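Local coordinates for protein PAN2-PAN3 deadenylation complex catalytic subunit pan2 (Neurospora crassa, PDB 4CZW) that probably shortens the poly(A) tails of cytoplasmic mRNA as the exonuclease subunit of the Pan2-Pan3 deadenylation complex, at residues L179-A184 with T202-K207; Y186-M191 with Q252-R257; C193-P198 with Y244-Q249; G234-A239 with Q298-C303. All coordinates share one frame; numbering follows the deposited sequence.

Interaction 1: L179-A184 with T202-K207; sequences LLETDA and TTFVNK
Where helix 172-180 gives way to strand 183-190 in the pseudo-USP domain, Glu181 and Thr182 dock on Thr203 and Phe204, in the link leading to the short strand 206-207. Glu181 is the first residue to leave the helical conformation, and Thr182 then donates twice. Its backbone N reaches Thr203 O at 2.9 Å, nearly straight (164°) and in the carbonyl plane, while Thr182 OG1 gives its hydrogen to a lone pair of Asn206 OD1 at 3.0 Å. The hydroxyl lies opposite the carbonyl carbon (chi1 -60°), which turns it to the side-chain amide of Asn206. Glu181 and Phe204 run alongside each other: the methylene Glu181 CG comes 3.5 Å from Phe204 CE1, and the carboxylate stands almost upright to the ring plane, 87° apart. At the ring's edge Leu180 CB adds apolar packing, and helix 130-149 also touches Phe204. With a leucine in place of Asn206, the Thr182 hydroxyl would probably lose its acceptor in a buried setting and be left to rotate. The N-H and hydroxyl of buried Thr182 thus each find a separate acceptor on 202-207, joining the turn after the helix to that segment.

Interaction 2: Y186-M191 with Q252-R257; sequences YQIKCM and QNLDQR. With ZN (zinc ion), chain C.
Lys189 O is approached by two neighbouring groups of strand 250-262: Asp255 N binds it at 2.7 Å, and the CA of Leu254 makes a longer CH...O contact at 3.5 Å. In return Lys189 N donates to Asp255 O at 2.8 Å, from above the carbonyl plane. Gln187 and Arg257 form the other hydrogen-bonded pair of this antiparallel ladder, and Met191 N extends it to Asn253 O. Between these rungs lie the non-hydrogen-bonded pairs Ile188 with Gln256 and Cys190 with Leu254, whose side chains share one face. There, with Ile188 CG1 beside the backbone N (chi1 -54°), CG2 is left anti to it and fits between Leu254 CD1 at 3.8 Å and Gln256 CG at 3.7 Å, while Leu254 CD2 touches Cys190 CA at 3.7 Å. On the face of Lys189 and Asp255, a salt bridge runs along strand 250-262: Arg257 NE meets the syn lone pair of Asp255 OD2 at 2.9 Å. At the end of strand 183-190, Cys190 SG binds zinc at 2.3 Å, in a site completed by Cys193, Cys245 and Cys248. Backbone bonds of Lys189 and Met191, flanking Cys190, would probably limit how far its sulfur can shift from the metal.

Interaction 3: C193-P198 with Y244-Q249; sequences CQHVSP and YCTKCQ. With ZN (zinc ion), chain C.
Cys245, on strand 238-245, meets Cys193 through a shared zinc ion: Cys245 SG binds the metal at 2.3 Å, with its sulfur opposite the backbone N (chi1 -180°), which directs it to the zinc and the Cys193 loop. Thr246 turns the chain, and its side chain borders His195 only loosely. Lys247 follows, its backbone N pointing back to Cys245 SG in a weak hydrogen bond of 3.6 Å. Its extended side chain passes alongside the thiolate of Cys193 and crosses His195 obliquely: the methylene Lys247 CD lies 3.6 Å from Cys193 SG and 3.8 Å from His195 CB. Cys248 closes the turn and binds zinc through SG at 2.3 Å. On the facing loop Cys193 SG does so at 2.2 Å, and in both of these residues the sulfur sits between the backbone N and the carbonyl carbon, a crowded position that curls it inward to the metal. Cys190 supplies the fourth ligand. Two CxxC turns facing each other across a Cys4 zinc are consistent with the zinc ribbon at the fingers tip of many USP domains. The joint rests on metal bonds, supplemented by the Lys247 chain packed on Cys193 and His195; the weak N-H bond and the nearby lysine would probably temper the negative charge gathered on the thiolates.

Interaction 4: G234-A239 with Q298-C303; sequences GLENEA and QGHVYC
Glu236 and Val301 bury the most surface here, and a single hydrogen bond joins them: Val301 N donates to Glu236 OE2 at 2.9 Å, almost straight at 174°. The carboxylate oxygen is met on its anti side, somewhat out of plane, at the end of an extended side chain from Glu236, just past the end of helix 227-235. The same oxygen forms a salt bridge with Lys232, whose ammonium group also hydrogen-bonds Val301 O, so both polar backbone atoms of Val301 are held, one by Lys232 of the helix, the other by Glu236 just after it. His300 turns its ring edge to Glu236, with ND1 3.6 Å from OE2, and Glu238 approaches the same ring, where the negative charge might favour a protonated imidazole. Beside this polar group Leu235 CD1 packs on Val301 CG1 at 3.6 Å, the two side chains crossing at about a right angle, and Ile260 of strand 250-262 touches both. A glutamine in place of Glu236 would probably leave Lys232 without its countercharge and weaken the hold on Val301 N. Strand 300-305 pairs with strand 291-297 in an antiparallel hairpin at the margin of the mixed sheet, where the helix end meets it.

All four contacts lie in the pseudo-USP domain, yet their chemistry shifts from its body to its zinc-bearing tip. Interactions 1 and 4 are partly buried, sit about 13 Å apart between centres and touch where Asn206 packs on Leu235; two hydrogen bonds in interaction 1 and one in interaction 4, each with apolar packing, join the residues just after a helix to another segment. Interactions 2 and 3 are surface contacts of one four-stranded antiparallel sheet and share the zinc ion. Interaction 2 depends on the backbone ladder, interaction 3 mainly on metal ligation. Strand 183-190 links interactions 1 and 2, whereas strand 238-245 runs from interaction 4 to interaction 3, so the sheet connects base and tip.

Interaction 1: L179-A184 with T202-K207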
loop_
_atom_site.group_PDB
_atom_site.type_symbol
_atom_site.label_atom_id
_atom_site.label_comp_id
_atom_site.label_asym_id
_atom_site.label_seq_id
_atom_site.Cartn_x
_atom_site.Cartn_y
_atom_site.Cartn_z
ATOM N N LEU A 179 -17.853 7.897 1.395
ATOM C CA LEU A 179 -16.464 8.085 0.992
ATOM C C LEU A 179 -16.154 7.509 -0.388
ATOM O O LEU A 179 -15.399 8.104 -1.157
ATOM C CB LEU A 179 -15.528 7.459 2.030
ATOM C CG LEU A 179 -15.395 8.196 3.365
ATOM C CD1 LEU A 179 -14.771 7.293 4.417
ATOM C CD2 LEU A 179 -14.575 9.464 3.195
ATOM N N LEU A 180 -16.736 6.356 -0.704
ATOM C CA LEU A 180 -16.359 5.633 -1.915
ATOM C C LEU A 180 -17.504 5.428 -2.908
ATOM O O LEU A 180 -17.267 5.280 -4.106
ATOM C CB LEU A 180 -15.766 4.271 -1.543
ATOM C CG LEU A 180 -14.588 4.270 -0.567
ATOM C CD1 LEU A 180 -14.080 2.854 -0.343
ATOM C CD2 LEU A 180 -13.469 5.177 -1.062
ATOM N N GLU A 181 -18.739 5.417 -2.417
ATOM C CA GLU A 181 -19.878 5.082 -3.270
ATOM C C GLU A 181 -20.573 6.288 -3.891
ATOM O O GLU A 181 -20.631 7.367 -3.300
ATOM C CB GLU A 181 -20.914 4.274 -2.485
ATOM C CG GLU A 181 -20.479 2.869 -2.127
ATOM C CD GLU A 181 -21.640 2.006 -1.677
ATOM O OE1 GLU A 181 -22.800 2.383 -1.951
ATOM O OE2 GLU A 181 -21.397 0.955 -1.050
ATOM N N THR A 182 -21.101 6.086 -5.094
ATOM C CA THR A 182 -22.007 7.042 -5.712
ATOM C C THR A 182 -23.437 6.629 -5.390
ATOM O O THR A 182 -23.987 5.725 -6.020
ATOM C CB THR A 182 -21.818 7.116 -7.239
ATOM O OG1 THR A 182 -20.477 7.521 -7.541
ATOM C CG2 THR A 182 -22.794 8.112 -7.850
ATOM N N ASP A 183 -24.027 7.282 -4.394
ATOM C CA ASP A 183 -25.379 6.952 -3.954
ATOM C C ASP A 183 -26.393 7.227 -5.059
ATOM O O ASP A 183 -26.675 8.381 -5.383
ATOM C CB ASP A 183 -25.738 7.743 -2.694
ATOM C CG ASP A 183 -27.096 7.370 -2.138
ATOM O OD1 ASP A 183 -27.525 6.213 -2.335
ATOM O OD2 ASP A 183 -27.736 8.232 -1.500
ATOM N N ALA A 184 -26.937 6.160 -5.636
ATOM C CA ALA A 184 -27.864 6.295 -6.753
ATOM C C ALA A 184 -28.782 5.084 -6.897
ATOM O O ALA A 184 -28.586 4.056 -6.247
ATOM C CB ALA A 184 -27.094 6.522 -8.046
ATOM N N THR A 202 -25.245 0.017 -7.350
ATOM C CA THR A 202 -24.039 0.138 -6.539
ATOM C C THR A 202 -22.854 0.549 -7.405
ATOM O O THR A 202 -22.551 -0.103 -8.404
ATOM C CB THR A 202 -23.709 -1.181 -5.814
ATOM O OG1 THR A 202 -24.815 -1.566 -4.989
ATOM C CG2 THR A 202 -22.469 -1.020 -4.950
ATOM N N THR A 203 -22.186 1.631 -7.020
ATOM C CA THR A 203 -21.064 2.144 -7.796
ATOM C C THR A 203 -19.910 2.603 -6.909
ATOM O O THR A 203 -20.046 3.555 -6.142
ATOM C CB THR A 203 -21.497 3.320 -8.692
ATOM O OG1 THR A 203 -22.533 2.889 -9.582
ATOM C CG2 THR A 203 -20.317 3.835 -9.501
ATOM N N PHE A 204 -18.776 1.919 -7.019
ATOM C CA PHE A 204 -17.565 2.321 -6.312
ATOM C C PHE A 204 -16.667 3.154 -7.220
ATOM O O PHE A 204 -16.125 4.180 -6.806
ATOM C CB PHE A 204 -16.799 1.100 -5.797
ATOM C CG PHE A 204 -17.503 0.356 -4.700
ATOM C CD1 PHE A 204 -17.582 0.889 -3.424
ATOM C CD2 PHE A 204 -18.074 -0.883 -4.939
ATOM C CE1 PHE A 204 -18.224 0.204 -2.409
ATOM C CE2 PHE A 204 -18.718 -1.573 -3.928
ATOM C CZ PHE A 204 -18.793 -1.027 -2.662
ATOM N N VAL A 205 -16.515 2.702 -8.460
ATOM C CA VAL A 205 -15.683 3.390 -9.439
ATOM C C VAL A 205 -16.481 3.704 -10.701
ATOM O O VAL A 205 -17.121 2.824 -11.275
ATOM C CB VAL A 205 -14.445 2.551 -9.816
ATOM C CG1 VAL A 205 -13.600 3.282 -10.847
ATOM C CG2 VAL A 205 -13.622 2.229 -8.577
ATOM N N ASN A 206 -16.443 4.962 -11.127
ATOM C CA ASN A 206 -17.178 5.386 -12.313
ATOM C C ASN A 206 -16.339 5.316 -13.585
ATOM O O ASN A 206 -15.109 5.319 -13.533
ATOM C CB ASN A 206 -17.713 6.805 -12.124
ATOM C CG ASN A 206 -18.856 6.867 -11.133
ATOM O OD1 ASN A 206 -18.657 7.152 -9.952
ATOM N ND2 ASN A 206 -20.065 6.596 -11.610
ATOM N N LYS A 207 -17.018 5.250 -14.726
ATOM C CA LYS A 207 -16.350 5.180 -16.021
ATOM C C LYS A 207 -16.708 6.386 -16.883
ATOM O O LYS A 207 -17.870 6.782 -16.952
ATOM C CB LYS A 207 -16.724 3.889 -16.751
ATOM C CG LYS A 207 -16.435 2.618 -15.973
ATOM C CD LYS A 207 -16.863 1.388 -16.759
ATOM C CE LYS A 207 -16.611 0.110 -15.977
ATOM N NZ LYS A 207 -17.034 -1.096 -16.741
#

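Interaction 2: Y186-M191 with Q252-R257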
loop_
_atom_site.group_PDB
_atom_site.type_symbol
_atom_site.label_atom_id
_atom_site.label_comp_id
_atom_site.label_asym_id
_atom_site.label_seq_id
_atom_site.Cartn_x
_atom_site.Cartn_y
_atom_site.Cartn_z
ATOM N N TYR A 186 -31.821 3.323 -10.074
ATOM C CA TYR A 186 -32.434 3.444 -11.391
ATOM C C TYR A 186 -33.948 3.595 -11.308
ATOM O O TYR A 186 -34.628 2.805 -10.655
ATOM C CB TYR A 186 -32.086 2.234 -12.259
ATOM C CG TYR A 186 -30.666 2.232 -12.774
ATOM C CD1 TYR A 186 -30.313 2.971 -13.896
ATOM C CD2 TYR A 186 -29.679 1.487 -12.142
ATOM C CE1 TYR A 186 -29.017 2.972 -14.372
ATOM C CE2 TYR A 186 -28.379 1.482 -12.613
ATOM C CZ TYR A 186 -28.053 2.226 -13.727
ATOM O OH TYR A 186 -26.760 2.225 -14.198
ATOM N N GLN A 187 -34.469 4.620 -11.976
ATOM C CA GLN A 187 -35.908 4.799 -12.099
ATOM C C GLN A 187 -36.390 4.238 -13.432
ATOM O O GLN A 187 -36.128 4.810 -14.490
ATOM C CB GLN A 187 -36.291 6.275 -11.978
ATOM C CG GLN A 187 -37.753 6.558 -12.288
ATOM C CD GLN A 187 -38.068 8.040 -12.335
ATOM O OE1 GLN A 187 -37.763 8.782 -11.401
ATOM N NE2 GLN A 187 -38.679 8.481 -13.429
ATOM N N ILE A 188 -37.089 3.110 -13.373
ATOM C CA ILE A 188 -37.603 2.463 -14.572
ATOM C C ILE A 188 -39.070 2.813 -14.791
ATOM O O ILE A 188 -39.948 2.342 -14.067
ATOM C CB ILE A 188 -37.445 0.935 -14.495
ATOM C CG1 ILE A 188 -35.987 0.568 -14.210
ATOM C CG2 ILE A 188 -37.926 0.284 -15.781
ATOM C CD1 ILE A 188 -35.741 -0.920 -14.096
ATOM N N LYS A 189 -39.331 3.647 -15.793
ATOM C CA LYS A 189 -40.685 4.103 -16.074
ATOM C C LYS A 189 -41.239 3.501 -17.361
ATOM O O LYS A 189 -40.610 3.584 -18.416
ATOM C CB LYS A 189 -40.724 5.631 -16.159
ATOM C CG LYS A 189 -42.071 6.192 -16.588
ATOM C CD LYS A 189 -42.014 7.699 -16.787
ATOM C CE LYS A 189 -41.705 8.423 -15.487
ATOM N NZ LYS A 189 -41.711 9.902 -15.657
ATOM N N CYS A 190 -42.414 2.888 -17.266
ATOM C CA CYS A 190 -43.127 2.416 -18.445
ATOM C C CYS A 190 -43.582 3.615 -19.265
ATOM O O CYS A 190 -44.203 4.532 -18.736
ATOM C CB CYS A 190 -44.323 1.546 -18.051
ATOM S SG CYS A 190 -45.383 1.035 -19.431
HETATM N N MSE A 191 -43.269 3.614 -20.556
HETATM C CA MSE A 191 -43.590 4.754 -21.406
HETATM C C MSE A 191 -45.034 4.724 -21.901
HETATM O O MSE A 191 -45.427 5.542 -22.733
HETATM C CB MSE A 191 -42.629 4.817 -22.595
HETATM C CG MSE A 191 -41.177 5.033 -22.202
HETATM SE SE MSE A 191 -40.011 5.280 -23.741
HETATM C CE MSE A 191 -40.819 6.897 -24.470
ATOM N N GLN A 252 -43.410 -3.310 -22.763
ATOM C CA GLN A 252 -43.419 -1.948 -23.282
ATOM C C GLN A 252 -42.007 -1.384 -23.364
ATOM O O GLN A 252 -41.056 -1.994 -22.876
ATOM C CB GLN A 252 -44.283 -1.042 -22.400
ATOM C CG GLN A 252 -45.676 -1.574 -22.096
ATOM C CD GLN A 252 -46.669 -1.311 -23.213
ATOM O OE1 GLN A 252 -46.300 -1.217 -24.383
ATOM N NE2 GLN A 252 -47.940 -1.182 -22.851
ATOM N N ASN A 253 -41.876 -0.217 -23.987
ATOM C CA ASN A 253 -40.628 0.530 -23.935
ATOM C C ASN A 253 -40.454 1.132 -22.546
ATOM O O ASN A 253 -41.345 1.818 -22.046
ATOM C CB ASN A 253 -40.599 1.628 -25.002
ATOM C CG ASN A 253 -40.411 1.078 -26.402
ATOM O OD1 ASN A 253 -39.729 0.073 -26.602
ATOM N ND2 ASN A 253 -41.015 1.740 -27.383
ATOM N N LEU A 254 -39.314 0.867 -21.920
ATOM C CA LEU A 254 -39.081 1.329 -20.558
ATOM C C LEU A 254 -38.020 2.422 -20.502
ATOM O O LEU A 254 -36.898 2.242 -20.977
ATOM C CB LEU A 254 -38.675 0.159 -19.660
ATOM C CG LEU A 254 -39.642 -1.027 -19.605
ATOM C CD1 LEU A 254 -39.182 -2.044 -18.573
ATOM C CD2 LEU A 254 -41.061 -0.564 -19.311
ATOM N N ASP A 255 -38.387 3.558 -19.915
ATOM C CA ASP A 255 -37.465 4.675 -19.749
ATOM C C ASP A 255 -36.707 4.548 -18.433
ATOM O O ASP A 255 -37.261 4.774 -17.357
ATOM C CB ASP A 255 -38.218 6.004 -19.807
ATOM C CG ASP A 255 -37.319 7.197 -19.544
ATOM O OD1 ASP A 255 -36.136 7.158 -19.942
ATOM O OD2 ASP A 255 -37.801 8.177 -18.937
ATOM N N GLN A 256 -35.432 4.189 -18.535
ATOM C CA GLN A 256 -34.601 3.930 -17.366
ATOM C C GLN A 256 -33.533 5.003 -17.194
ATOM O O GLN A 256 -32.658 5.163 -18.044
ATOM C CB GLN A 256 -33.949 2.553 -17.485
ATOM C CG GLN A 256 -34.943 1.426 -17.713
ATOM C CD GLN A 256 -34.378 0.309 -18.569
ATOM O OE1 GLN A 256 -33.207 0.333 -18.947
ATOM N NE2 GLN A 256 -35.212 -0.676 -18.883
ATOM N N ARG A 257 -33.608 5.738 -16.090
ATOM C CA ARG A 257 -32.643 6.795 -15.817
ATOM C C ARG A 257 -31.994 6.602 -14.452
ATOM O O ARG A 257 -32.668 6.292 -13.470
ATOM C CB ARG A 257 -33.315 8.166 -15.896
ATOM C CG ARG A 257 -34.210 8.341 -17.111
ATOM C CD ARG A 257 -34.583 9.795 -17.326
ATOM N NE ARG A 257 -35.562 9.948 -18.397
ATOM C CZ ARG A 257 -35.838 11.101 -18.999
ATOM N NH1 ARG A 257 -35.198 12.207 -18.644
ATOM N NH2 ARG A 257 -36.748 11.145 -19.963
HETATM ZN ZN ZN C . -46.992 -0.044 -18.139
#

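Interaction 3: C193-P198 with Y244-Q249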
loop_
_atom_site.group_PDB
_atom_site.type_symbol
_atom_site.label_atom_id
_atom_site.label_comp_id
_atom_site.label_asym_id
_atom_site.label_seq_id
_atom_site.Cartn_x
_atom_site.Cartn_y
_atom_site.Cartn_z
ATOM N N CYS A 193 -48.074 3.476 -19.499
ATOM C CA CYS A 193 -48.933 3.796 -18.363
ATOM C C CYS A 193 -48.210 4.649 -17.324
ATOM O O CYS A 193 -48.741 4.904 -16.242
ATOM C CB CYS A 193 -49.458 2.516 -17.711
ATOM S SG CYS A 193 -48.181 1.473 -16.979
ATOM N N GLN A 194 -46.995 5.075 -17.661
ATOM C CA GLN A 194 -46.199 5.977 -16.826
ATOM C C GLN A 194 -45.934 5.430 -15.421
ATOM O O GLN A 194 -45.701 6.195 -14.486
ATOM C CB GLN A 194 -46.881 7.346 -16.729
ATOM C CG GLN A 194 -47.312 7.914 -18.072
ATOM C CD GLN A 194 -46.184 7.939 -19.085
ATOM O OE1 GLN A 194 -45.061 8.337 -18.773
ATOM N NE2 GLN A 194 -46.477 7.507 -20.307
ATOM N N HIS A 195 -45.961 4.108 -15.281
ATOM C CA HIS A 195 -45.688 3.471 -13.997
ATOM C C HIS A 195 -44.188 3.403 -13.735
ATOM O O HIS A 195 -43.409 3.073 -14.629
ATOM C CB HIS A 195 -46.294 2.067 -13.951
ATOM C CG HIS A 195 -46.027 1.336 -12.673
ATOM N ND1 HIS A 195 -46.498 1.772 -11.453
ATOM C CD2 HIS A 195 -45.334 0.199 -12.423
ATOM C CE1 HIS A 195 -46.109 0.935 -10.507
ATOM N NE2 HIS A 195 -45.402 -0.029 -11.070
ATOM N N VAL A 196 -43.786 3.715 -12.507
ATOM C CA VAL A 196 -42.372 3.718 -12.148
ATOM C C VAL A 196 -42.028 2.614 -11.150
ATOM O O VAL A 196 -42.796 2.323 -10.233
ATOM C CB VAL A 196 -41.943 5.079 -11.559
ATOM C CG1 VAL A 196 -41.905 6.138 -12.648
ATOM C CG2 VAL A 196 -42.877 5.496 -10.433
ATOM N N SER A 197 -40.867 1.999 -11.347
ATOM C CA SER A 197 -40.368 0.966 -10.448
ATOM C C SER A 197 -38.853 1.082 -10.313
ATOM O O SER A 197 -38.144 1.195 -11.313
ATOM C CB SER A 197 -40.760 -0.426 -10.948
ATOM O OG SER A 197 -40.304 -0.641 -12.272
ATOM N N PRO A 198 -38.352 1.061 -9.069
ATOM C CA PRO A 198 -36.932 1.299 -8.789
ATOM C C PRO A 198 -36.047 0.062 -8.931
ATOM O O PRO A 198 -36.493 -1.060 -8.690
ATOM C CB PRO A 198 -36.951 1.775 -7.338
ATOM C CG PRO A 198 -38.100 1.039 -6.739
ATOM C CD PRO A 198 -39.138 0.913 -7.830
ATOM N N TYR A 244 -41.062 -5.967 -19.613
ATOM C CA TYR A 244 -42.422 -6.213 -19.154
ATOM C C TYR A 244 -42.859 -5.175 -18.127
ATOM O O TYR A 244 -42.064 -4.732 -17.300
ATOM C CB TYR A 244 -42.537 -7.618 -18.559
ATOM C CG TYR A 244 -43.962 -8.067 -18.321
ATOM C CD1 TYR A 244 -44.709 -8.634 -19.345
ATOM C CD2 TYR A 244 -44.558 -7.927 -17.074
ATOM C CE1 TYR A 244 -46.011 -9.048 -19.136
ATOM C CE2 TYR A 244 -45.860 -8.338 -16.855
ATOM C CZ TYR A 244 -46.582 -8.898 -17.890
ATOM O OH TYR A 244 -47.877 -9.309 -17.680
ATOM N N CYS A 245 -44.128 -4.784 -18.193
ATOM C CA CYS A 245 -44.701 -3.883 -17.200
ATOM C C CYS A 245 -45.833 -4.574 -16.451
ATOM O O CYS A 245 -46.795 -5.044 -17.058
ATOM C CB CYS A 245 -45.209 -2.598 -17.853
ATOM S SG CYS A 245 -45.928 -1.427 -16.674
ATOM N N THR A 246 -45.712 -4.629 -15.130
ATOM C CA THR A 246 -46.677 -5.340 -14.300
ATOM C C THR A 246 -48.047 -4.668 -14.286
ATOM O O THR A 246 -49.064 -5.325 -14.066
ATOM C CB THR A 246 -46.175 -5.472 -12.850
ATOM O OG1 THR A 246 -45.904 -4.170 -12.315
ATOM C CG2 THR A 246 -44.905 -6.306 -12.802
ATOM N N LYS A 247 -48.076 -3.360 -14.525
ATOM C CA LYS A 247 -49.330 -2.616 -14.469
ATOM C C LYS A 247 -50.206 -2.887 -15.691
ATOM O O LYS A 247 -51.326 -3.378 -15.557
ATOM C CB LYS A 247 -49.066 -1.115 -14.338
ATOM C CG LYS A 247 -50.313 -0.309 -14.008
ATOM C CD LYS A 247 -50.007 1.171 -13.842
ATOM C CE LYS A 247 -51.268 1.954 -13.508
ATOM N NZ LYS A 247 -51.014 3.419 -13.420
ATOM N N CYS A 248 -49.698 -2.569 -16.878
ATOM C CA CYS A 248 -50.470 -2.775 -18.102
ATOM C C CYS A 248 -50.262 -4.178 -18.675
ATOM O O CYS A 248 -50.657 -4.458 -19.807
ATOM C CB CYS A 248 -50.123 -1.709 -19.148
ATOM S SG CYS A 248 -48.361 -1.417 -19.416
ATOM N N GLN A 249 -49.636 -5.045 -17.882
ATOM C CA GLN A 249 -49.580 -6.483 -18.156
ATOM C C GLN A 249 -48.998 -6.868 -19.515
ATOM O O GLN A 249 -49.411 -7.867 -20.105
ATOM C CB GLN A 249 -50.984 -7.083 -18.028
ATOM C CG GLN A 249 -51.508 -7.150 -16.604
ATOM C CD GLN A 249 -50.946 -8.327 -15.833
ATOM O OE1 GLN A 249 -50.109 -8.161 -14.946
ATOM N NE2 GLN A 249 -51.408 -9.527 -16.165
HETATM ZN ZN ZN C . -46.992 -0.044 -18.139
#

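Interaction 4: G234-A239 with Q298-C303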
loop_
_atom_site.group_PDB
_atom_site.type_symbol
_atom_site.label_atom_id
_atom_site.label_comp_id
_atom_site.label_asym_id
_atom_site.label_seq_id
_atom_site.Cartn_x
_atom_site.Cartn_y
_atom_site.Cartn_z
ATOM N N GLY A 234 -20.587 10.182 -17.901
ATOM C CA GLY A 234 -20.207 8.918 -17.298
ATOM C C GLY A 234 -21.033 8.582 -16.072
ATOM O O GLY A 234 -21.483 7.448 -15.910
ATOM N N LEU A 235 -21.230 9.571 -15.208
ATOM C CA LEU A 235 -21.991 9.384 -13.977
ATOM C C LEU A 235 -23.456 9.056 -14.257
ATOM O O LEU A 235 -24.025 8.148 -13.652
ATOM C CB LEU A 235 -21.895 10.632 -13.098
ATOM C CG LEU A 235 -20.539 10.901 -12.441
ATOM C CD1 LEU A 235 -20.448 12.334 -11.952
ATOM C CD2 LEU A 235 -20.313 9.940 -11.290
ATOM N N GLU A 236 -24.059 9.801 -15.178
ATOM C CA GLU A 236 -25.465 9.610 -15.517
ATOM C C GLU A 236 -25.654 8.458 -16.500
ATOM O O GLU A 236 -24.699 8.002 -17.129
ATOM C CB GLU A 236 -26.049 10.899 -16.099
ATOM C CG GLU A 236 -26.039 12.071 -15.132
ATOM C CD GLU A 236 -26.561 13.347 -15.759
ATOM O OE1 GLU A 236 -26.596 13.427 -17.006
ATOM O OE2 GLU A 236 -26.939 14.270 -15.007
ATOM N N ASN A 237 -26.894 7.993 -16.625
ATOM C CA ASN A 237 -27.216 6.898 -17.533
ATOM C C ASN A 237 -28.693 6.885 -17.917
ATOM O O ASN A 237 -29.538 6.425 -17.150
ATOM C CB ASN A 237 -26.831 5.555 -16.906
ATOM C CG ASN A 237 -26.818 4.416 -17.913
ATOM O OD1 ASN A 237 -27.357 4.533 -19.015
ATOM N ND2 ASN A 237 -26.204 3.302 -17.533
ATOM N N GLU A 238 -28.994 7.395 -19.107
ATOM C CA GLU A 238 -30.345 7.329 -19.649
ATOM C C GLU A 238 -30.399 6.305 -20.777
ATOM O O GLU A 238 -29.513 6.264 -21.630
ATOM C CB GLU A 238 -30.800 8.700 -20.155
ATOM C CG GLU A 238 -30.949 9.752 -19.069
ATOM C CD GLU A 238 -31.437 11.082 -19.612
ATOM O OE1 GLU A 238 -31.511 11.229 -20.851
ATOM O OE2 GLU A 238 -31.749 11.980 -18.801
ATOM N N ALA A 239 -31.440 5.479 -20.778
ATOM C CA ALA A 239 -31.570 4.428 -21.780
ATOM C C ALA A 239 -33.022 4.007 -21.978
ATOM O O ALA A 239 -33.870 4.228 -21.113
ATOM C CB ALA A 239 -30.722 3.225 -21.391
ATOM N N GLN A 298 -31.675 17.192 -8.204
ATOM C CA GLN A 298 -32.825 16.440 -8.704
ATOM C C GLN A 298 -32.423 15.253 -9.578
ATOM O O GLN A 298 -32.940 15.077 -10.680
ATOM C CB GLN A 298 -33.768 17.364 -9.481
ATOM C CG GLN A 298 -34.388 18.466 -8.633
ATOM C CD GLN A 298 -35.337 19.350 -9.419
ATOM O OE1 GLN A 298 -35.412 19.264 -10.645
ATOM N NE2 GLN A 298 -36.067 20.206 -8.715
ATOM N N GLY A 299 -31.495 14.446 -9.076
ATOM C CA GLY A 299 -31.076 13.237 -9.764
ATOM C C GLY A 299 -30.086 13.469 -10.888
ATOM O O GLY A 299 -29.631 12.519 -11.528
ATOM N N HIS A 300 -29.746 14.730 -11.133
ATOM C CA HIS A 300 -28.808 15.070 -12.197
ATOM C C HIS A 300 -27.476 15.560 -11.637
ATOM O O HIS A 300 -27.394 16.004 -10.493
ATOM C CB HIS A 300 -29.409 16.131 -13.122
ATOM C CG HIS A 300 -30.602 15.653 -13.892
ATOM N ND1 HIS A 300 -30.497 14.813 -14.980
ATOM C CD2 HIS A 300 -31.924 15.898 -13.732
ATOM C CE1 HIS A 300 -31.703 14.562 -15.457
ATOM N NE2 HIS A 300 -32.586 15.208 -14.718
ATOM N N VAL A 301 -26.435 15.473 -12.458
ATOM C CA VAL A 301 -25.099 15.896 -12.059
ATOM C C VAL A 301 -24.551 16.947 -13.018
ATOM O O VAL A 301 -24.597 16.774 -14.234
ATOM C CB VAL A 301 -24.127 14.698 -11.994
ATOM C CG1 VAL A 301 -22.685 15.170 -12.038
ATOM C CG2 VAL A 301 -24.388 13.874 -10.744
ATOM N N TYR A 302 -24.041 18.042 -12.461
ATOM C CA TYR A 302 -23.473 19.117 -13.265
ATOM C C TYR A 302 -22.036 19.406 -12.845
ATOM O O TYR A 302 -21.771 19.722 -11.687
ATOM C CB TYR A 302 -24.329 20.379 -13.146
ATOM C CG TYR A 302 -25.796 20.139 -13.418
ATOM C CD1 TYR A 302 -26.297 20.172 -14.713
ATOM C CD2 TYR A 302 -26.681 19.872 -12.380
ATOM C CE1 TYR A 302 -27.636 19.950 -14.966
ATOM C CE2 TYR A 302 -28.023 19.649 -12.624
ATOM C CZ TYR A 302 -28.495 19.689 -13.919
ATOM O OH TYR A 302 -29.831 19.468 -14.168
ATOM N N CYS A 303 -21.111 19.299 -13.794
ATOM C CA CYS A 303 -19.695 19.494 -13.504
ATOM C C CYS A 303 -19.145 20.742 -14.190
ATOM O O CYS A 303 -19.500 21.044 -15.329
ATOM C CB CYS A 303 -18.892 18.264 -13.928
ATOM S SG CYS A 303 -17.142 18.326 -13.484
#